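Local coordinates for malonyl-CoA decarboxylase (Rhodopseudomonas palustris, PDB 4KSA), which probably catalyses the decarboxylation of malonyl-CoA to acetyl-CoA and carbon dioxide, at residues E44-R49 with A57-L62; Y217-P222 with N282-Q287. All blocks are in the same frame, centred on the assembly; numbering follows the deposited sequence.

Overall arrangement
Contact 1 and contact 2 share no helix or strand and do not touch: their centres are 35 Å apart and their nearest atoms about 17 Å. Contact 1 joins two consecutive helices, 36-48 and 52-68, in the helical N-terminal part of the chain, 32 Å from the chain centre and only partly buried. Contact 2 is buried, 12 Å from that centre, and packs strand 214-220 of the mixed sheet against helix 284-295. Neither has a hydrogen bond across it. Contact 1 meshes aliphatic side chains, with a charged arginine at its margin; contact 2 sets one aromatic ring against a leucine and a glutamine on the first turn of a helix.

Contact 1: residues E44-R49 with A57-L62; sequences ETLLSR and ALAASL
Leu46 and Leu58 meet with different first torsions: CG of Leu46 is anti to the backbone N (chi1 -180°), that of Leu58 anti to the carbonyl carbon (chi1 -75°). The two side chains slide past each other in opposite directions, and Leu46 CD1 comes to lie 3.8 Å from Leu58 CB. Both branches of Leu46 also reach Ala59, CD2 lying 3.9 Å from Ala59 CB. Leu58 in turn extends its CD1 towards the opposing helix, where Thr45 CG2 is 3.3 Å away; the threonine and leucine side chains cross at about a right angle. Arg49, the first residue to leave helical geometry, adds its aliphatic part, CD lying 3.7 Å from Leu58 CD1. One leucine methyl thus touches both the threonine methyl and the arginine chain. This is a helical hairpin: segments 44-48 and 57-62 run nearly antiparallel at 153°, their axes 9.4 Å apart, with a short turn between helices 36-48 and 52-68. Near that turn Ser48 OG donates to Thr45 O at 3.0 Å, an oxygen that also accepts from Arg49 N, so two donors grip one carbonyl as the helix ends. Leu46 is covered further by Leu122 and Leu126 of helix 118-126. The guanidinium end of Arg49 turns to a second subunit, where NE forms a salt bridge with Glu430 of that neighbour. The chemistry thus divides along Arg49: its methylenes belong to the hairpin and its charge to the subunit interface. Across the hairpin, with no hydrogen bond between the segments, the contact is held by aliphatic packing, chiefly of Leu46 and Leu58, with Ala59 beside them.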
loop_
_atom_site.group_PDB
_atom_site.type_symbol
_atom_site.label_atom_id
_atom_site.label_comp_id
_atom_site.label_asym_id
_atom_site.label_seq_id
_atom_site.Cartn_x
_atom_site.Cartn_y
_atom_site.Cartn_z
ATOM N N GLU A 44 -24.990 26.010 21.729
ATOM C CA GLU A 44 -24.529 27.284 22.265
ATOM C C GLU A 44 -23.210 27.155 23.033
ATOM O O GLU A 44 -22.348 28.033 22.942
ATOM C CB GLU A 44 -25.608 27.885 23.169
ATOM C CG GLU A 44 -26.782 28.462 22.421
ATOM C CD GLU A 44 -26.374 29.615 21.533
ATOM O OE1 GLU A 44 -27.217 30.082 20.735
ATOM O OE2 GLU A 44 -25.202 30.054 21.636
ATOM N N THR A 45 -23.069 26.073 23.796
ATOM C CA THR A 45 -21.846 25.833 24.540
ATOM C C THR A 45 -20.751 25.609 23.491
ATOM O O THR A 45 -19.748 26.319 23.467
ATOM C CB THR A 45 -21.944 24.564 25.438
ATOM O OG1 THR A 45 -23.060 24.676 26.329
ATOM C CG2 THR A 45 -20.662 24.379 26.254
ATOM N N LEU A 46 -20.963 24.626 22.620
ATOM C CA LEU A 46 -20.017 24.297 21.559
ATOM C C LEU A 46 -19.563 25.532 20.790
ATOM O O LEU A 46 -18.370 25.751 20.590
ATOM C CB LEU A 46 -20.649 23.307 20.582
ATOM C CG LEU A 46 -19.766 22.861 19.419
ATOM C CD1 LEU A 46 -18.531 22.126 19.954
ATOM C CD2 LEU A 46 -20.566 21.961 18.490
ATOM N N LEU A 47 -20.515 26.346 20.359
ATOM C CA LEU A 47 -20.182 27.552 19.617
ATOM C C LEU A 47 -19.248 28.510 20.358
ATOM O O LEU A 47 -18.416 29.166 19.740
ATOM C CB LEU A 47 -21.455 28.299 19.237
ATOM C CG LEU A 47 -22.141 27.906 17.937
ATOM C CD1 LEU A 47 -23.433 28.697 17.774
ATOM C CD2 LEU A 47 -21.195 28.175 16.777
ATOM N N SER A 48 -19.384 28.587 21.679
ATOM C CA SER A 48 -18.573 29.503 22.485
ATOM C C SER A 48 -17.281 28.878 22.988
ATOM O O SER A 48 -16.372 29.583 23.436
ATOM C CB SER A 48 -19.370 29.991 23.699
ATOM O OG SER A 48 -19.371 29.006 24.728
ATOM N N ARG A 49 -17.206 27.555 22.926
ATOM C CA ARG A 49 -16.028 26.846 23.385
ATOM C C ARG A 49 -14.740 27.332 22.720
ATOM O O ARG A 49 -14.759 27.836 21.592
ATOM C CB ARG A 49 -16.194 25.363 23.130
ATOM C CG ARG A 49 -15.476 24.546 24.127
ATOM C CD ARG A 49 -16.127 24.744 25.462
ATOM N NE ARG A 49 -15.271 24.289 26.547
ATOM C CZ ARG A 49 -15.686 24.123 27.795
ATOM N NH1 ARG A 49 -16.952 24.377 28.108
ATOM N NH2 ARG A 49 -14.835 23.704 28.723
ATOM N N ALA A 57 -15.402 16.959 22.297
ATOM C CA ALA A 57 -16.257 16.243 23.234
ATOM C C ALA A 57 -17.715 16.720 23.127
ATOM O O ALA A 57 -18.651 15.908 23.052
ATOM C CB ALA A 57 -15.735 16.441 24.639
ATOM N N LEU A 58 -17.894 18.040 23.116
ATOM C CA LEU A 58 -19.219 18.629 23.028
ATOM C C LEU A 58 -19.909 18.242 21.730
ATOM O O LEU A 58 -21.045 17.737 21.741
ATOM C CB LEU A 58 -19.131 20.157 23.143
ATOM C CG LEU A 58 -18.861 20.710 24.555
ATOM C CD1 LEU A 58 -18.755 22.242 24.523
ATOM C CD2 LEU A 58 -19.993 20.261 25.485
ATOM N N ALA A 59 -19.215 18.480 20.617
ATOM C CA ALA A 59 -19.734 18.155 19.299
ATOM C C ALA A 59 -20.083 16.670 19.260
ATOM O O ALA A 59 -21.179 16.276 18.861
ATOM C CB ALA A 59 -18.696 18.504 18.220
ATOM N N ALA A 60 -19.152 15.840 19.686
ATOM C CA ALA A 60 -19.412 14.416 19.686
ATOM C C ALA A 60 -20.695 14.167 20.479
ATOM O O ALA A 60 -21.520 13.335 20.105
ATOM C CB ALA A 60 -18.247 13.683 20.309
ATOM N N SER A 61 -20.863 14.929 21.557
ATOM C CA SER A 61 -22.016 14.808 22.432
ATOM C C SER A 61 -23.298 15.237 21.716
ATOM O O SER A 61 -24.294 14.511 21.736
ATOM C CB SER A 61 -21.789 15.658 23.697
ATOM O OG SER A 61 -22.476 15.134 24.833
ATOM N N LEU A 62 -23.265 16.409 21.079
ATOM C CA LEU A 62 -24.424 16.945 20.359
ATOM C C LEU A 62 -24.914 15.999 19.259
ATOM O O LEU A 62 -26.119 15.778 19.110
ATOM C CB LEU A 62 -24.080 18.320 19.760
ATOM C CG LEU A 62 -25.222 19.126 19.123
ATOM C CD1 LEU A 62 -24.877 20.603 19.102
ATOM C CD2 LEU A 62 -25.480 18.629 17.721
#

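Contact 2: residues Y217-P222 with N282-Q287; sequences YGFFHP and NFLIKQ
The start of helix 284-295, the connection in a beta-alpha-beta crossover between the parallel neighbours 262-270 and 301-304, packs here on strand 214-220 of the same mixed sheet, an arrangement consistent with the acetyltransferase-like fold of the C-terminal domain. Phe219 makes the contact from the strand, and Leu284 and Gln287 receive it on the helix. The far end of the ring reaches the first helical turn: Phe219 CZ lies 3.6 Å from the carbonyl oxygen Leu284 O and 4.2 Å from Leu284 CB. The leucine side chain then carries CD2 over one face of the ring. Both parts of Leu284, backbone carbonyl and aliphatic branch, therefore meet the same phenyl group. Gln287 adds a third side chain to the contact about one turn along, its NE2 4.1 Å from Phe219 CE1, with the ring and amide planes 62° apart. The amide is steadied from its own helix: Gln287 NE2 donates to Phe283 O at 3.3 Å, with an N-H...O angle of 153°. Although Phe283 O lies almost in the plane of the glutamine amide, the donor stands above the carbonyl plane of Phe283. With CG anti to the carbonyl carbon and the chain extended beyond it, Gln287 reaches back to this N-cap residue, and its amide is held near the aromatic ring. Phe219 also packs on Leu175 of strand 174-178, on Leu173 just before it, and on Val288 farther along the helix. Phe283 meets His425 of helix 421-431 edge-to-face and Lys286 touches Ile421, so the beginning of the helix packs on helix 421-431 as well as on the sheet, where strand 214-220 runs antiparallel to both its neighbours, 174-178 and 230-237.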
loop_
_atom_site.group_PDB
_atom_site.type_symbol
_atom_site.label_atom_id
_atom_site.label_comp_id
_atom_site.label_asym_id
_atom_site.label_seq_id
_atom_site.Cartn_x
_atom_site.Cartn_y
_atom_site.Cartn_z
ATOM N N TYR A 217 -18.669 0.008 -10.804
ATOM C CA TYR A 217 -17.649 0.829 -10.205
ATOM C C TYR A 217 -18.206 1.705 -9.096
ATOM O O TYR A 217 -19.429 1.853 -8.937
ATOM C CB TYR A 217 -17.013 1.675 -11.293
ATOM C CG TYR A 217 -16.397 0.814 -12.366
ATOM C CD1 TYR A 217 -15.095 0.331 -12.231
ATOM C CD2 TYR A 217 -17.140 0.399 -13.476
ATOM C CE1 TYR A 217 -14.551 -0.546 -13.163
ATOM C CE2 TYR A 217 -16.597 -0.487 -14.416
ATOM C CZ TYR A 217 -15.303 -0.957 -14.248
ATOM O OH TYR A 217 -14.757 -1.860 -15.134
ATOM N N GLY A 218 -17.296 2.265 -8.308
ATOM C CA GLY A 218 -17.706 3.124 -7.226
ATOM C C GLY A 218 -16.787 4.312 -7.122
ATOM O O GLY A 218 -15.615 4.231 -7.488
ATOM N N PHE A 219 -17.333 5.430 -6.652
ATOM C CA PHE A 219 -16.541 6.635 -6.443
ATOM C C PHE A 219 -16.457 6.854 -4.940
ATOM O O PHE A 219 -17.472 6.894 -4.244
ATOM C CB PHE A 219 -17.174 7.825 -7.145
ATOM C CG PHE A 219 -16.861 7.875 -8.607
ATOM C CD1 PHE A 219 -15.628 8.339 -9.046
ATOM C CD2 PHE A 219 -17.775 7.394 -9.545
ATOM C CE1 PHE A 219 -15.304 8.322 -10.401
ATOM C CE2 PHE A 219 -17.458 7.371 -10.897
ATOM C CZ PHE A 219 -16.221 7.834 -11.327
ATOM N N PHE A 220 -15.233 6.952 -4.443
ATOM C CA PHE A 220 -15.009 7.112 -3.025
ATOM C C PHE A 220 -14.306 8.412 -2.750
ATOM O O PHE A 220 -13.503 8.876 -3.554
ATOM C CB PHE A 220 -14.147 5.959 -2.494
ATOM C CG PHE A 220 -14.815 4.615 -2.568
ATOM C CD1 PHE A 220 -15.455 4.078 -1.459
ATOM C CD2 PHE A 220 -14.865 3.909 -3.767
ATOM C CE1 PHE A 220 -16.154 2.858 -1.529
ATOM C CE2 PHE A 220 -15.569 2.678 -3.855
ATOM C CZ PHE A 220 -16.215 2.160 -2.725
ATOM N N HIS A 221 -14.628 9.015 -1.614
ATOM C CA HIS A 221 -13.963 10.234 -1.196
ATOM C C HIS A 221 -13.538 10.004 0.260
ATOM O O HIS A 221 -14.269 9.421 1.051
ATOM C CB HIS A 221 -14.897 11.435 -1.313
ATOM C CG HIS A 221 -14.201 12.746 -1.146
ATOM N ND1 HIS A 221 -13.591 13.120 0.032
ATOM C CD2 HIS A 221 -14.001 13.766 -2.017
ATOM C CE1 HIS A 221 -13.046 14.313 -0.120
ATOM N NE2 HIS A 221 -13.281 14.729 -1.353
ATOM N N PRO A 222 -12.327 10.436 0.616
ATOM C CA PRO A 222 -11.839 10.255 1.989
ATOM C C PRO A 222 -12.742 10.816 3.101
ATOM O O PRO A 222 -12.662 10.347 4.232
ATOM C CB PRO A 222 -10.454 10.918 1.957
ATOM C CG PRO A 222 -10.556 11.933 0.834
ATOM C CD PRO A 222 -11.362 11.196 -0.207
ATOM N N ASN A 282 -17.692 16.967 -13.654
ATOM C CA ASN A 282 -18.445 16.588 -14.823
ATOM C C ASN A 282 -17.798 15.458 -15.586
ATOM O O ASN A 282 -18.412 14.856 -16.468
ATOM C CB ASN A 282 -18.609 17.818 -15.686
ATOM C CG ASN A 282 -19.473 18.859 -15.010
ATOM O OD1 ASN A 282 -20.692 18.724 -14.969
ATOM N ND2 ASN A 282 -18.845 19.885 -14.442
ATOM N N PHE A 283 -16.570 15.132 -15.214
ATOM C CA PHE A 283 -15.854 14.088 -15.920
ATOM C C PHE A 283 -15.764 12.778 -15.167
ATOM O O PHE A 283 -14.709 12.155 -15.078
ATOM C CB PHE A 283 -14.487 14.625 -16.305
ATOM C CG PHE A 283 -14.572 15.847 -17.150
ATOM C CD1 PHE A 283 -14.931 15.750 -18.490
ATOM C CD2 PHE A 283 -14.371 17.101 -16.603
ATOM C CE1 PHE A 283 -15.091 16.893 -19.278
ATOM C CE2 PHE A 283 -14.526 18.261 -17.381
ATOM C CZ PHE A 283 -14.887 18.157 -18.719
ATOM N N LEU A 284 -16.906 12.355 -14.645
ATOM C CA LEU A 284 -16.979 11.113 -13.908
ATOM C C LEU A 284 -16.970 9.932 -14.849
ATOM O O LEU A 284 -16.144 9.038 -14.715
ATOM C CB LEU A 284 -18.243 11.067 -13.045
ATOM C CG LEU A 284 -18.421 12.103 -11.935
ATOM C CD1 LEU A 284 -19.585 11.624 -11.099
ATOM C CD2 LEU A 284 -17.165 12.237 -11.063
ATOM N N ILE A 285 -17.890 9.920 -15.803
ATOM C CA ILE A 285 -17.962 8.815 -16.749
ATOM C C ILE A 285 -16.654 8.700 -17.549
ATOM O O ILE A 285 -16.235 7.612 -17.953
ATOM C CB ILE A 285 -19.173 8.999 -17.677
ATOM C CG1 ILE A 285 -20.447 9.081 -16.825
ATOM C CG2 ILE A 285 -19.262 7.836 -18.678
ATOM C CD1 ILE A 285 -20.792 7.795 -16.120
ATOM N N LYS A 286 -16.001 9.832 -17.750
ATOM C CA LYS A 286 -14.733 9.855 -18.454
ATOM C C LYS A 286 -13.801 8.856 -17.762
ATOM O O LYS A 286 -13.235 7.956 -18.390
ATOM C CB LYS A 286 -14.138 11.253 -18.376
ATOM C CG LYS A 286 -13.426 11.699 -19.612
ATOM C CD LYS A 286 -12.071 11.068 -19.753
ATOM C CE LYS A 286 -11.285 11.843 -20.789
ATOM N NZ LYS A 286 -11.311 13.304 -20.481
ATOM N N GLN A 287 -13.668 9.002 -16.452
ATOM C CA GLN A 287 -12.810 8.119 -15.695
ATOM C C GLN A 287 -13.216 6.654 -15.797
ATOM O O GLN A 287 -12.366 5.788 -15.973
ATOM C CB GLN A 287 -12.787 8.569 -14.246
ATOM C CG GLN A 287 -12.418 10.028 -14.103
ATOM C CD GLN A 287 -12.362 10.450 -12.660
ATOM O OE1 GLN A 287 -11.516 9.979 -11.898
ATOM N NE2 GLN A 287 -13.273 11.330 -12.267
#